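Peroxisomal acyl-CoA oxidase 1A (PDB 2FON) probably catalyses the FAD-dependent oxidation of fatty acyl-CoA to 2-trans-enoyl-CoA in peroxisomal beta-oxidation, passing the electrons to molecular oxygen. Local coordinates at residues D310-M315 and A362-G367; S552-K557 and V573-Y578; V37-I42 and G46-F51. All coordinates share one frame; numbering follows the deposited sequence.

Overall arrangement
Contacts 1 and 2 are buried packings between antiparallel helices, whereas contact 3 is a surface corner where two short N-terminal helix segments meet. No helix is shared between contacts, yet helix 347-380 of contact 1 also lies against both helices of contact 2: Ala362 CB meets Tyr554 CD1 at 3.5 Å, and Phe365 and Tyr554 stack edge-to-face. Contacts 1 and 2 have centres about 13 Å apart; the centre of contact 3 is about 15 Å and 19 Å from theirs, and it touches neither. Chemistry follows place. Contact 1 mixes one side-chain hydrogen bond with apolar packing, contact 2 relies on a ring and a sulfur, and contact 3 combines one backbone bond, a helix cap, some apolar packing and a salt bridge.

Contact 1: D310-M315 and A362-G367; sequences DASLAM and AFRFVG
In the helical C-alpha1 domain, Ser312 and Met315 of helix 297-328 pack against Phe363 and Arg364 of helix 347-380. The polar part centres on Ser312. Its CB lies beside the backbone of helix 347-380, 3.7 Å from Arg364 N, and its OG accepts from Arg364 NH1 at 3.1 Å. That bond is bent: the N-H...O angle is 141°, and OG stands tilted from the guanidinium plane. Arg364 arrives there by extending CG anti to its own backbone N and then folding at chi2 (63°), which carries CD past Ser312 before the guanidinium swings across. Ser312 OG also bonds Ala309 O one helical turn back, so the hydroxyl is gripped from its own helix as well as from the neighbouring one.

The two helices form an antiparallel pair within this all-helical domain, with local axes 8.4 Å apart and crossing at -160°; Ser312 and Arg364 have the closest CA atoms, 5.3 Å apart. Beside this polar pair, Met315 bends at chi2 and chi3 and brings its CE to 4.1 Å from Phe363 CE1, while Thr403 and Ala406 of helix 389-417 touch Phe363. Arg364 makes a cation-pi contact with Trp44 as well; a leucine in its place would probably leave Ser312 OG without its donor from across the pair and Trp44 without its cationic partner.

Contact 2: S552-K557 and V573-Y578; sequences SKYIEK and VLCGIY
Tyr554 reaches from helix 535-558 across to Leu574 and Cys575 of helix 567-585, the second arm of an antiparallel helical hairpin in the C-terminal acyl-CoA oxidase region. The local axes run 167° apart in direction and are 10.3 Å from each other, a spacing bridged by the tyrosine ring.

Tyr554 CB lies 4.0 Å from Cys575 SG. With CG anti to the backbone N (chi1 -157°), the ring is carried over toward helix 567-585, and one face is laid against Cys575. CG and CD2 come under the sulfur, Tyr554 CD2 being the nearest ring atom to Cys575 SG at 3.5 Å. Further out, Tyr554 CE2 meets Cys575 CB at 3.6 Å, while CE1 and CZ lie against the CA and backbone N of the same cysteine. The geometry fits a sulfur-aromatic contact: Cys575 SG sits 3.9 Å from the Tyr554 ring centroid and 28° off the ring normal. Cys575 CB is also over this face, adding a CH-pi contact.

At the tip, the tyrosine OH reaches the side of Leu574, where CB is its neighbour. Tyr554 OH is also 3.5 Å from Cys575 N, but the angle is too poor for a hydrogen bond; the hydroxyl's polar partner is Leu571 O, through a weak bond. Helix 347-380 packs along the hairpin, touching side chains of both arms, with Tyr361 against Leu574 and Ser359 against Tyr578. The sulfur has a second neighbour on helix 535-558, Ile555, whose CG1 approaches Cys575 SG to 4.3 Å.

Contact 3: V37-I42 and G46-F51; sequences VDEMKI and GSRHDF
Ile42 and Gly46 are joined by a backbone hydrogen bond, Gly46 N to Ile42 O at 3.0 Å with an N-H...O angle of 139°, the last-turn bond where helix 37-45 ends at a helix-turn-helix corner of the acyl-CoA oxidase N-terminal region. Gly46 then leaves helical geometry with a positive phi of 106°; a CB at these angles would be jammed against the preceding carbonyl oxygen.

Capping follows at once. Ser47 is the N-cap of helix 48-62, its OG accepting from Asp50 N at 2.8 Å.

Apolar contacts fill the angle between the helices. Ile42 CG1 packs 4.3 Å from Phe51 CB. Phe51 holds CG anti to the backbone N, which sends the ring to Lys41, whose CB sits 3.8 Å from Phe51 CE1. The lysine tip instead bonds Asn627.

The charged pair is Glu39 OE2 and Arg48 NH2, a salt bridge at 3.4 Å. Carboxylate and guanidinium planes stand 82° apart, and the oxygen is well out of the guanidinium plane, so no N-H points at it. Ile42 CD1 lies 3.6 Å from Arg48 NH1, obliquely to the guanidinium. The chemistry implies a corner defined by its backbone bond, glycine and cap, to which the exposed arginine adds attraction of charge without directional bonding.

Contact 1: D310-M315 and A362-G367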
ATOM      1  N   ASP B 310     -14.952   9.695   7.427  1.00 63.86           N
ATOM      2  CA  ASP B 310     -14.454   8.344   7.371  1.00 65.51           C
ATOM      3  C   ASP B 310     -12.908   8.240   7.243  1.00 65.76           C
ATOM      4  O   ASP B 310     -12.316   7.276   7.696  1.00 66.61           O
ATOM      5  CB  ASP B 310     -15.213   7.518   6.338  1.00 65.48           C
ATOM      6  CG  ASP B 310     -16.691   7.215   6.775  1.00 71.98           C
ATOM      7  OD1 ASP B 310     -17.144   7.627   7.921  1.00 72.59           O
ATOM      8  OD2 ASP B 310     -17.421   6.577   5.933  1.00 77.06           O
ATOM      9  N   ALA B 311     -12.230   9.237   6.684  1.00 66.31           N
ATOM     10  CA  ALA B 311     -10.763   9.163   6.629  1.00 66.31           C
ATOM     11  C   ALA B 311     -10.187   9.229   8.015  1.00 66.68           C
ATOM     12  O   ALA B 311      -9.374   8.417   8.378  1.00 67.90           O
ATOM     13  CB  ALA B 311     -10.186  10.223   5.763  1.00 66.19           C
ATOM     14  N   SER B 312     -10.647  10.165   8.811  1.00 66.79           N
ATOM     15  CA  SER B 312     -10.228  10.188  10.157  1.00 67.58           C
ATOM     16  C   SER B 312     -10.634   8.891  10.838  1.00 68.24           C
ATOM     17  O   SER B 312      -9.940   8.433  11.742  1.00 68.64           O
ATOM     18  CB  SER B 312     -10.793  11.428  10.895  1.00 68.25           C
ATOM     19  OG  SER B 312     -12.106  11.259  11.369  1.00 67.82           O
ATOM     20  N   LEU B 313     -11.726   8.267  10.418  1.00 67.99           N
ATOM     21  CA  LEU B 313     -12.085   7.056  11.121  1.00 68.75           C
ATOM     22  C   LEU B 313     -11.069   5.929  10.815  1.00 69.17           C
ATOM     23  O   LEU B 313     -10.370   5.479  11.711  1.00 70.72           O
ATOM     24  CB  LEU B 313     -13.565   6.687  10.923  1.00 68.55           C
ATOM     25  CG  LEU B 313     -14.022   5.290  11.355  1.00 68.73           C
ATOM     26  CD1 LEU B 313     -14.220   5.221  12.824  1.00 65.98           C
ATOM     27  CD2 LEU B 313     -15.285   4.779  10.572  1.00 68.68           C
ATOM     28  N   ALA B 314     -10.930   5.502   9.571  1.00 69.22           N
ATOM     29  CA  ALA B 314      -9.836   4.567   9.213  1.00 69.36           C
ATOM     30  C   ALA B 314      -8.394   4.986   9.742  1.00 69.09           C
ATOM     31  O   ALA B 314      -7.686   4.182  10.312  1.00 69.57           O
ATOM     32  CB  ALA B 314      -9.830   4.315   7.689  1.00 68.38           C
ATOM     33  N   MET B 315      -7.948   6.220   9.574  1.00 67.53           N
ATOM     34  CA  MET B 315      -6.636   6.519  10.057  1.00 67.43           C
ATOM     35  C   MET B 315      -6.568   6.215  11.577  1.00 68.67           C
ATOM     36  O   MET B 315      -5.609   5.592  12.066  1.00 69.29           O
ATOM     37  CB  MET B 315      -6.312   7.973   9.774  1.00 67.69           C
ATOM     38  CG  MET B 315      -4.967   8.445  10.234  1.00 67.86           C
ATOM     39  SD  MET B 315      -3.745   7.794   9.084  1.00 77.01           S
ATOM     40  CE  MET B 315      -3.562   9.107   7.873  1.00 74.23           C
ATOM     41  N   ALA B 362      -5.720  15.869  12.998  1.00 64.09           N
ATOM     42  CA  ALA B 362      -5.882  16.954  12.012  1.00 63.42           C
ATOM     43  C   ALA B 362      -7.107  16.739  11.140  1.00 63.07           C
ATOM     44  O   ALA B 362      -7.961  17.625  11.075  1.00 64.04           O
ATOM     45  CB  ALA B 362      -4.623  17.190  11.169  1.00 62.48           C
ATOM     46  N   PHE B 363      -7.203  15.573  10.488  1.00 61.94           N
ATOM     47  CA  PHE B 363      -8.361  15.217   9.647  1.00 59.84           C
ATOM     48  C   PHE B 363      -9.629  15.150  10.496  1.00 59.62           C
ATOM     49  O   PHE B 363     -10.696  15.502  10.038  1.00 59.18           O
ATOM     50  CB  PHE B 363      -8.153  13.877   8.907  1.00 59.83           C
ATOM     51  CG  PHE B 363      -6.908  13.830   8.003  1.00 58.65           C
ATOM     52  CD1 PHE B 363      -6.499  12.625   7.442  1.00 58.11           C
ATOM     53  CD2 PHE B 363      -6.180  14.969   7.716  1.00 54.98           C
ATOM     54  CE1 PHE B 363      -5.345  12.574   6.620  1.00 58.41           C
ATOM     55  CE2 PHE B 363      -5.068  14.950   6.903  1.00 53.86           C
ATOM     56  CZ  PHE B 363      -4.632  13.755   6.363  1.00 59.01           C
ATOM     57  N   ARG B 364      -9.534  14.773  11.761  1.00 59.80           N
ATOM     58  CA  ARG B 364     -10.746  14.925  12.588  1.00 60.61           C
ATOM     59  C   ARG B 364     -11.309  16.335  12.618  1.00 61.26           C
ATOM     60  O   ARG B 364     -12.526  16.516  12.607  1.00 61.79           O
ATOM     61  CB  ARG B 364     -10.588  14.464  14.024  1.00 59.63           C
ATOM     62  CG  ARG B 364     -11.939  14.208  14.616  1.00 57.29           C
ATOM     63  CD  ARG B 364     -12.628  13.125  13.919  1.00 57.05           C
ATOM     64  NE  ARG B 364     -13.789  12.667  14.662  1.00 62.57           N
ATOM     65  CZ  ARG B 364     -14.243  11.411  14.660  1.00 63.59           C
ATOM     66  NH1 ARG B 364     -13.603  10.472  13.979  1.00 65.22           N
ATOM     67  NH2 ARG B 364     -15.317  11.073  15.381  1.00 64.25           N
ATOM     68  N   PHE B 365     -10.412  17.322  12.643  1.00 61.92           N
ATOM     69  CA  PHE B 365     -10.792  18.706  12.852  1.00 61.62           C
ATOM     70  C   PHE B 365     -11.138  19.375  11.569  1.00 61.45           C
ATOM     71  O   PHE B 365     -12.089  20.153  11.509  1.00 61.60           O
ATOM     72  CB  PHE B 365      -9.700  19.434  13.611  1.00 61.71           C
ATOM     73  CG  PHE B 365      -9.462  18.863  15.011  1.00 61.92           C
ATOM     74  CD1 PHE B 365      -8.176  18.885  15.592  1.00 61.22           C
ATOM     75  CD2 PHE B 365     -10.512  18.301  15.725  1.00 58.23           C
ATOM     76  CE1 PHE B 365      -7.961  18.390  16.840  1.00 59.71           C
ATOM     77  CE2 PHE B 365     -10.309  17.806  16.993  1.00 59.63           C
ATOM     78  CZ  PHE B 365      -9.036  17.858  17.570  1.00 60.17           C
ATOM     79  N   VAL B 366     -10.432  19.028  10.515  1.00 61.61           N
ATOM     80  CA  VAL B 366     -10.867  19.508   9.218  1.00 62.21           C
ATOM     81  C   VAL B 366     -12.212  18.868   8.931  1.00 62.60           C
ATOM     82  O   VAL B 366     -13.101  19.501   8.392  1.00 63.73           O
ATOM     83  CB  VAL B 366      -9.782  19.366   8.107  1.00 62.17           C
ATOM     84  CG1 VAL B 366      -9.770  18.006   7.475  1.00 62.97           C
ATOM     85  CG2 VAL B 366     -10.007  20.409   7.058  1.00 62.89           C
ATOM     86  N   GLY B 367     -12.426  17.660   9.404  1.00 62.95           N
ATOM     87  CA  GLY B 367     -13.790  17.135   9.406  1.00 64.80           C
ATOM     88  C   GLY B 367     -14.872  17.999  10.060  1.00 65.89           C
ATOM     89  O   GLY B 367     -15.967  18.154   9.493  1.00 67.45           O
TER

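Contact 2: S552-K557 and V573-Y578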
ATOM      1  N   SER B 552      -4.285  25.281   8.700  1.00 67.47           N
ATOM      2  CA  SER B 552      -4.912  26.497   9.188  1.00 67.14           C
ATOM      3  C   SER B 552      -6.207  26.244   9.972  1.00 67.38           C
ATOM      4  O   SER B 552      -6.648  27.119  10.738  1.00 67.12           O
ATOM      5  CB  SER B 552      -5.179  27.459   8.052  1.00 66.37           C
ATOM      6  OG  SER B 552      -6.378  27.082   7.447  1.00 67.11           O
ATOM      7  N   LYS B 553      -6.813  25.071   9.772  1.00 67.26           N
ATOM      8  CA  LYS B 553      -8.063  24.751  10.469  1.00 68.02           C
ATOM      9  C   LYS B 553      -7.760  24.131  11.825  1.00 68.59           C
ATOM     10  O   LYS B 553      -8.506  24.249  12.795  1.00 68.52           O
ATOM     11  CB  LYS B 553      -8.939  23.824   9.627  1.00 67.47           C
ATOM     12  CG  LYS B 553      -9.383  24.466   8.334  1.00 68.69           C
ATOM     13  CD  LYS B 553     -10.275  25.632   8.608  1.00 71.24           C
ATOM     14  CE  LYS B 553     -10.437  26.573   7.429  1.00 73.96           C
ATOM     15  NZ  LYS B 553     -10.988  27.937   7.957  1.00 76.45           N
ATOM     16  N   TYR B 554      -6.627  23.458  11.877  1.00 69.55           N
ATOM     17  CA  TYR B 554      -6.130  22.921  13.109  1.00 69.99           C
ATOM     18  C   TYR B 554      -5.800  24.110  14.040  1.00 70.53           C
ATOM     19  O   TYR B 554      -6.100  24.087  15.257  1.00 70.82           O
ATOM     20  CB  TYR B 554      -4.911  22.016  12.821  1.00 69.52           C
ATOM     21  CG  TYR B 554      -4.658  21.002  13.911  1.00 70.37           C
ATOM     22  CD1 TYR B 554      -4.358  19.677  13.630  1.00 69.28           C
ATOM     23  CD2 TYR B 554      -4.735  21.385  15.254  1.00 72.67           C
ATOM     24  CE1 TYR B 554      -4.122  18.759  14.677  1.00 69.63           C
ATOM     25  CE2 TYR B 554      -4.509  20.496  16.276  1.00 71.87           C
ATOM     26  CZ  TYR B 554      -4.215  19.199  16.000  1.00 69.56           C
ATOM     27  OH  TYR B 554      -4.019  18.411  17.095  1.00 68.61           O
ATOM     28  N   ILE B 555      -5.198  25.154  13.467  1.00 70.52           N
ATOM     29  CA  ILE B 555      -4.834  26.293  14.275  1.00 70.22           C
ATOM     30  C   ILE B 555      -6.110  26.975  14.731  1.00 70.56           C
ATOM     31  O   ILE B 555      -6.179  27.451  15.872  1.00 71.76           O
ATOM     32  CB  ILE B 555      -3.860  27.287  13.538  1.00 71.12           C
ATOM     33  CG1 ILE B 555      -2.512  26.605  13.194  1.00 69.35           C
ATOM     34  CG2 ILE B 555      -3.664  28.575  14.355  1.00 67.06           C
ATOM     35  CD1 ILE B 555      -1.585  27.455  12.317  1.00 69.28           C
ATOM     36  N   GLU B 556      -7.122  27.001  13.868  1.00 69.75           N
ATOM     37  CA  GLU B 556      -8.359  27.700  14.185  1.00 70.32           C
ATOM     38  C   GLU B 556      -9.079  27.027  15.344  1.00 69.78           C
ATOM     39  O   GLU B 556      -9.653  27.684  16.231  1.00 68.47           O
ATOM     40  CB  GLU B 556      -9.258  27.746  12.971  1.00 70.03           C
ATOM     41  CG  GLU B 556      -9.116  29.003  12.144  1.00 71.57           C
ATOM     42  CD  GLU B 556     -10.221  29.149  11.077  1.00 73.51           C
ATOM     43  OE1 GLU B 556     -11.281  28.446  11.137  1.00 76.30           O
ATOM     44  OE2 GLU B 556     -10.014  29.982  10.161  1.00 78.89           O
ATOM     45  N   LYS B 557      -9.028  25.691  15.301  1.00 70.33           N
ATOM     46  CA  LYS B 557      -9.547  24.798  16.332  1.00 70.22           C
ATOM     47  C   LYS B 557      -8.888  25.076  17.711  1.00 70.85           C
ATOM     48  O   LYS B 557      -9.573  25.134  18.748  1.00 70.29           O
ATOM     49  CB  LYS B 557      -9.308  23.382  15.870  1.00 69.62           C
ATOM     50  CG  LYS B 557      -9.743  22.310  16.807  1.00 70.76           C
ATOM     51  CD  LYS B 557     -11.163  22.512  17.265  1.00 71.42           C
ATOM     52  CE  LYS B 557     -11.508  21.498  18.318  1.00 70.41           C
ATOM     53  NZ  LYS B 557     -12.971  21.401  18.367  1.00 73.82           N
ATOM     54  N   VAL B 573       0.621  19.901  20.687  1.00 68.55           N
ATOM     55  CA  VAL B 573       1.678  19.012  20.311  1.00 67.90           C
ATOM     56  C   VAL B 573       1.310  18.330  18.960  1.00 68.37           C
ATOM     57  O   VAL B 573       2.158  18.227  18.031  1.00 68.12           O
ATOM     58  CB  VAL B 573       1.921  17.971  21.422  1.00 67.97           C
ATOM     59  CG1 VAL B 573       2.708  16.810  20.900  1.00 67.90           C
ATOM     60  CG2 VAL B 573       2.626  18.567  22.580  1.00 65.28           C
ATOM     61  N   LEU B 574       0.049  17.884  18.831  1.00 67.69           N
ATOM     62  CA  LEU B 574      -0.355  17.191  17.608  1.00 66.52           C
ATOM     63  C   LEU B 574      -0.346  18.126  16.414  1.00 66.16           C
ATOM     64  O   LEU B 574       0.023  17.762  15.312  1.00 65.84           O
ATOM     65  CB  LEU B 574      -1.686  16.471  17.783  1.00 66.37           C
ATOM     66  CG  LEU B 574      -1.543  15.164  18.583  1.00 65.40           C
ATOM     67  CD1 LEU B 574      -2.884  14.502  18.887  1.00 64.05           C
ATOM     68  CD2 LEU B 574      -0.606  14.211  17.892  1.00 62.69           C
ATOM     69  N   CYS B 575      -0.692  19.369  16.659  1.00 66.95           N
ATOM     70  CA  CYS B 575      -0.676  20.362  15.601  1.00 66.76           C
ATOM     71  C   CYS B 575       0.699  20.534  14.992  1.00 65.99           C
ATOM     72  O   CYS B 575       0.854  20.536  13.763  1.00 65.11           O
ATOM     73  CB  CYS B 575      -1.124  21.721  16.110  1.00 66.48           C
ATOM     74  SG  CYS B 575      -1.488  22.683  14.678  1.00 68.74           S
ATOM     75  N   GLY B 576       1.676  20.673  15.886  1.00 65.35           N
ATOM     76  CA  GLY B 576       3.033  20.982  15.524  1.00 65.20           C
ATOM     77  C   GLY B 576       3.567  19.855  14.710  1.00 65.84           C
ATOM     78  O   GLY B 576       4.219  20.075  13.683  1.00 66.25           O
ATOM     79  N   ILE B 577       3.229  18.642  15.142  1.00 65.99           N
ATOM     80  CA  ILE B 577       3.787  17.471  14.544  1.00 65.54           C
ATOM     81  C   ILE B 577       3.263  17.381  13.160  1.00 65.80           C
ATOM     82  O   ILE B 577       3.997  17.087  12.214  1.00 66.44           O
ATOM     83  CB  ILE B 577       3.442  16.221  15.322  1.00 65.97           C
ATOM     84  CG1 ILE B 577       4.324  16.107  16.568  1.00 63.00           C
ATOM     85  CG2 ILE B 577       3.607  14.953  14.434  1.00 66.53           C
ATOM     86  CD1 ILE B 577       4.094  14.814  17.326  1.00 59.32           C
ATOM     87  N   TYR B 578       1.984  17.627  12.994  1.00 66.40           N
ATOM     88  CA  TYR B 578       1.460  17.430  11.637  1.00 66.63           C
ATOM     89  C   TYR B 578       2.106  18.439  10.682  1.00 66.66           C
ATOM     90  O   TYR B 578       2.541  18.096   9.596  1.00 67.24           O
ATOM     91  CB  TYR B 578      -0.045  17.481  11.595  1.00 65.83           C
ATOM     92  CG  TYR B 578      -0.593  17.476  10.206  1.00 66.06           C
ATOM     93  CD1 TYR B 578      -0.889  16.274   9.562  1.00 63.70           C
ATOM     94  CD2 TYR B 578      -0.880  18.678   9.544  1.00 65.46           C
ATOM     95  CE1 TYR B 578      -1.411  16.271   8.307  1.00 64.65           C
ATOM     96  CE2 TYR B 578      -1.420  18.685   8.244  1.00 63.27           C
ATOM     97  CZ  TYR B 578      -1.664  17.481   7.630  1.00 65.57           C
ATOM     98  OH  TYR B 578      -2.172  17.436   6.330  1.00 66.74           O
TER

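Contact 3: V37-I42 and G46-F51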
ATOM      1  N   VAL B  37      -8.304  11.700  29.771  1.00 69.52           N
ATOM      2  CA  VAL B  37      -8.716  10.914  28.608  1.00 69.44           C
ATOM      3  C   VAL B  37     -10.219  11.067  28.373  1.00 69.40           C
ATOM      4  O   VAL B  37     -10.669  11.110  27.215  1.00 68.52           O
ATOM      5  CB  VAL B  37      -8.311   9.414  28.710  1.00 69.37           C
ATOM      6  CG1 VAL B  37      -6.786   9.271  28.904  1.00 70.58           C
ATOM      7  CG2 VAL B  37      -9.057   8.724  29.839  1.00 70.12           C
ATOM      8  N   ASP B  38     -10.978  11.189  29.471  1.00 69.21           N
ATOM      9  CA  ASP B  38     -12.439  11.300  29.382  1.00 69.08           C
ATOM     10  C   ASP B  38     -12.815  12.533  28.574  1.00 67.98           C
ATOM     11  O   ASP B  38     -13.726  12.489  27.729  1.00 68.69           O
ATOM     12  CB  ASP B  38     -13.099  11.281  30.766  1.00 69.44           C
ATOM     13  CG  ASP B  38     -12.874   9.923  31.518  1.00 73.88           C
ATOM     14  OD1 ASP B  38     -12.278   9.916  32.631  1.00 77.72           O
ATOM     15  OD2 ASP B  38     -13.279   8.850  30.995  1.00 77.35           O
ATOM     16  N   GLU B  39     -12.092  13.628  28.774  1.00 66.02           N
ATOM     17  CA  GLU B  39     -12.340  14.784  27.932  1.00 64.46           C
ATOM     18  C   GLU B  39     -11.794  14.608  26.511  1.00 62.16           C
ATOM     19  O   GLU B  39     -12.434  15.043  25.567  1.00 61.49           O
ATOM     20  CB  GLU B  39     -11.845  16.086  28.577  1.00 65.33           C
ATOM     21  CG  GLU B  39     -12.714  16.527  29.737  1.00 68.38           C
ATOM     22  CD  GLU B  39     -14.129  16.982  29.344  1.00 72.95           C
ATOM     23  OE1 GLU B  39     -14.315  17.576  28.228  1.00 72.14           O
ATOM     24  OE2 GLU B  39     -15.047  16.758  30.190  1.00 73.75           O
ATOM     25  N   MET B  40     -10.638  13.967  26.345  1.00 59.83           N
ATOM     26  CA  MET B  40     -10.168  13.716  24.987  1.00 58.22           C
ATOM     27  C   MET B  40     -11.168  12.905  24.168  1.00 56.65           C
ATOM     28  O   MET B  40     -11.446  13.229  23.011  1.00 56.31           O
ATOM     29  CB  MET B  40      -8.813  13.070  24.938  1.00 58.37           C
ATOM     30  CG  MET B  40      -8.197  13.241  23.540  1.00 58.23           C
ATOM     31  SD  MET B  40      -7.587  14.892  23.189  1.00 60.47           S
ATOM     32  CE  MET B  40      -6.150  14.930  24.215  1.00 58.70           C
ATOM     33  N   LYS B  41     -11.740  11.900  24.804  1.00 54.16           N
ATOM     34  CA  LYS B  41     -12.794  11.178  24.236  1.00 53.03           C
ATOM     35  C   LYS B  41     -13.798  12.167  23.671  1.00 54.90           C
ATOM     36  O   LYS B  41     -14.160  12.074  22.472  1.00 56.69           O
ATOM     37  CB  LYS B  41     -13.415  10.261  25.264  1.00 52.07           C
ATOM     38  CG  LYS B  41     -12.435   9.264  25.907  1.00 50.64           C
ATOM     39  CD  LYS B  41     -13.118   7.938  26.190  1.00 51.49           C
ATOM     40  CE  LYS B  41     -12.178   6.845  26.710  1.00 51.49           C
ATOM     41  NZ  LYS B  41     -12.984   5.701  27.237  1.00 50.86           N
ATOM     42  N   ILE B  42     -14.244  13.133  24.484  1.00 55.50           N
ATOM     43  CA  ILE B  42     -15.264  14.087  24.019  1.00 54.59           C
ATOM     44  C   ILE B  42     -14.715  14.888  22.845  1.00 53.95           C
ATOM     45  O   ILE B  42     -15.413  15.109  21.876  1.00 54.12           O
ATOM     46  CB  ILE B  42     -15.869  14.996  25.176  1.00 54.45           C
ATOM     47  CG1 ILE B  42     -16.954  14.256  25.943  1.00 56.79           C
ATOM     48  CG2 ILE B  42     -16.605  16.189  24.654  1.00 52.33           C
ATOM     49  CD1 ILE B  42     -16.654  14.034  27.437  1.00 59.59           C
ATOM     50  N   GLY B  46     -16.446  14.897  19.086  1.00 59.14           N
ATOM     51  CA  GLY B  46     -16.994  16.171  18.568  1.00 60.14           C
ATOM     52  C   GLY B  46     -17.902  17.026  19.507  1.00 61.69           C
ATOM     53  O   GLY B  46     -17.903  18.265  19.405  1.00 61.84           O
ATOM     54  N   SER B  47     -18.657  16.362  20.409  1.00 61.96           N
ATOM     55  CA  SER B  47     -19.610  16.943  21.374  1.00 60.99           C
ATOM     56  C   SER B  47     -19.974  15.844  22.366  1.00 61.85           C
ATOM     57  O   SER B  47     -19.594  14.676  22.163  1.00 61.67           O
ATOM     58  CB  SER B  47     -20.891  17.430  20.681  1.00 60.98           C
ATOM     59  OG  SER B  47     -21.923  16.422  20.607  1.00 59.16           O
ATOM     60  N   ARG B  48     -20.718  16.213  23.424  1.00 62.80           N
ATOM     61  CA  ARG B  48     -21.133  15.279  24.503  1.00 63.51           C
ATOM     62  C   ARG B  48     -22.275  14.436  24.009  1.00 63.85           C
ATOM     63  O   ARG B  48     -22.412  13.265  24.368  1.00 63.65           O
ATOM     64  CB  ARG B  48     -21.635  16.021  25.716  1.00 62.98           C
ATOM     65  CG  ARG B  48     -20.642  16.905  26.321  1.00 65.62           C
ATOM     66  CD  ARG B  48     -20.003  16.183  27.458  1.00 69.03           C
ATOM     67  NE  ARG B  48     -19.397  17.077  28.438  1.00 68.31           N
ATOM     68  CZ  ARG B  48     -18.887  16.630  29.574  1.00 70.96           C
ATOM     69  NH1 ARG B  48     -18.934  15.327  29.839  1.00 71.70           N
ATOM     70  NH2 ARG B  48     -18.345  17.468  30.450  1.00 73.19           N
ATOM     71  N   HIS B  49     -23.119  15.080  23.216  1.00 64.45           N
ATOM     72  CA  HIS B  49     -24.154  14.395  22.537  1.00 65.66           C
ATOM     73  C   HIS B  49     -23.510  13.297  21.678  1.00 66.34           C
ATOM     74  O   HIS B  49     -23.863  12.133  21.816  1.00 66.60           O
ATOM     75  CB  HIS B  49     -24.984  15.365  21.709  1.00 65.55           C
ATOM     76  CG  HIS B  49     -26.205  14.736  21.123  1.00 68.12           C
ATOM     77  ND1 HIS B  49     -26.275  14.316  19.806  1.00 71.17           N
ATOM     78  CD2 HIS B  49     -27.392  14.403  21.685  1.00 69.36           C
ATOM     79  CE1 HIS B  49     -27.461  13.781  19.576  1.00 70.15           C
ATOM     80  NE2 HIS B  49     -28.152  13.812  20.702  1.00 70.06           N
ATOM     81  N   ASP B  50     -22.523  13.653  20.856  1.00 66.87           N
ATOM     82  CA  ASP B  50     -21.944  12.699  19.909  1.00 67.59           C
ATOM     83  C   ASP B  50     -21.353  11.497  20.627  1.00 67.13           C
ATOM     84  O   ASP B  50     -21.566  10.324  20.251  1.00 66.50           O
ATOM     85  CB  ASP B  50     -20.845  13.356  19.065  1.00 68.19           C
ATOM     86  CG  ASP B  50     -21.390  14.373  18.040  1.00 71.73           C
ATOM     87  OD1 ASP B  50     -20.856  15.515  18.024  1.00 73.49           O
ATOM     88  OD2 ASP B  50     -22.308  14.037  17.226  1.00 73.72           O
ATOM     89  N   PHE B  51     -20.596  11.813  21.666  1.00 66.75           N
ATOM     90  CA  PHE B  51     -19.924  10.790  22.430  1.00 66.44           C
ATOM     91  C   PHE B  51     -20.896   9.834  23.122  1.00 67.18           C
ATOM     92  O   PHE B  51     -20.702   8.618  23.045  1.00 68.05           O
ATOM     93  CB  PHE B  51     -19.023  11.413  23.480  1.00 66.09           C
ATOM     94  CG  PHE B  51     -18.379  10.408  24.350  1.00 62.95           C
ATOM     95  CD1 PHE B  51     -17.383   9.605  23.840  1.00 55.93           C
ATOM     96  CD2 PHE B  51     -18.819  10.238  25.682  1.00 59.88           C
ATOM     97  CE1 PHE B  51     -16.803   8.659  24.638  1.00 59.61           C
ATOM     98  CE2 PHE B  51     -18.268   9.285  26.509  1.00 57.64           C
ATOM     99  CZ  PHE B  51     -17.255   8.491  26.007  1.00 62.86           C
TER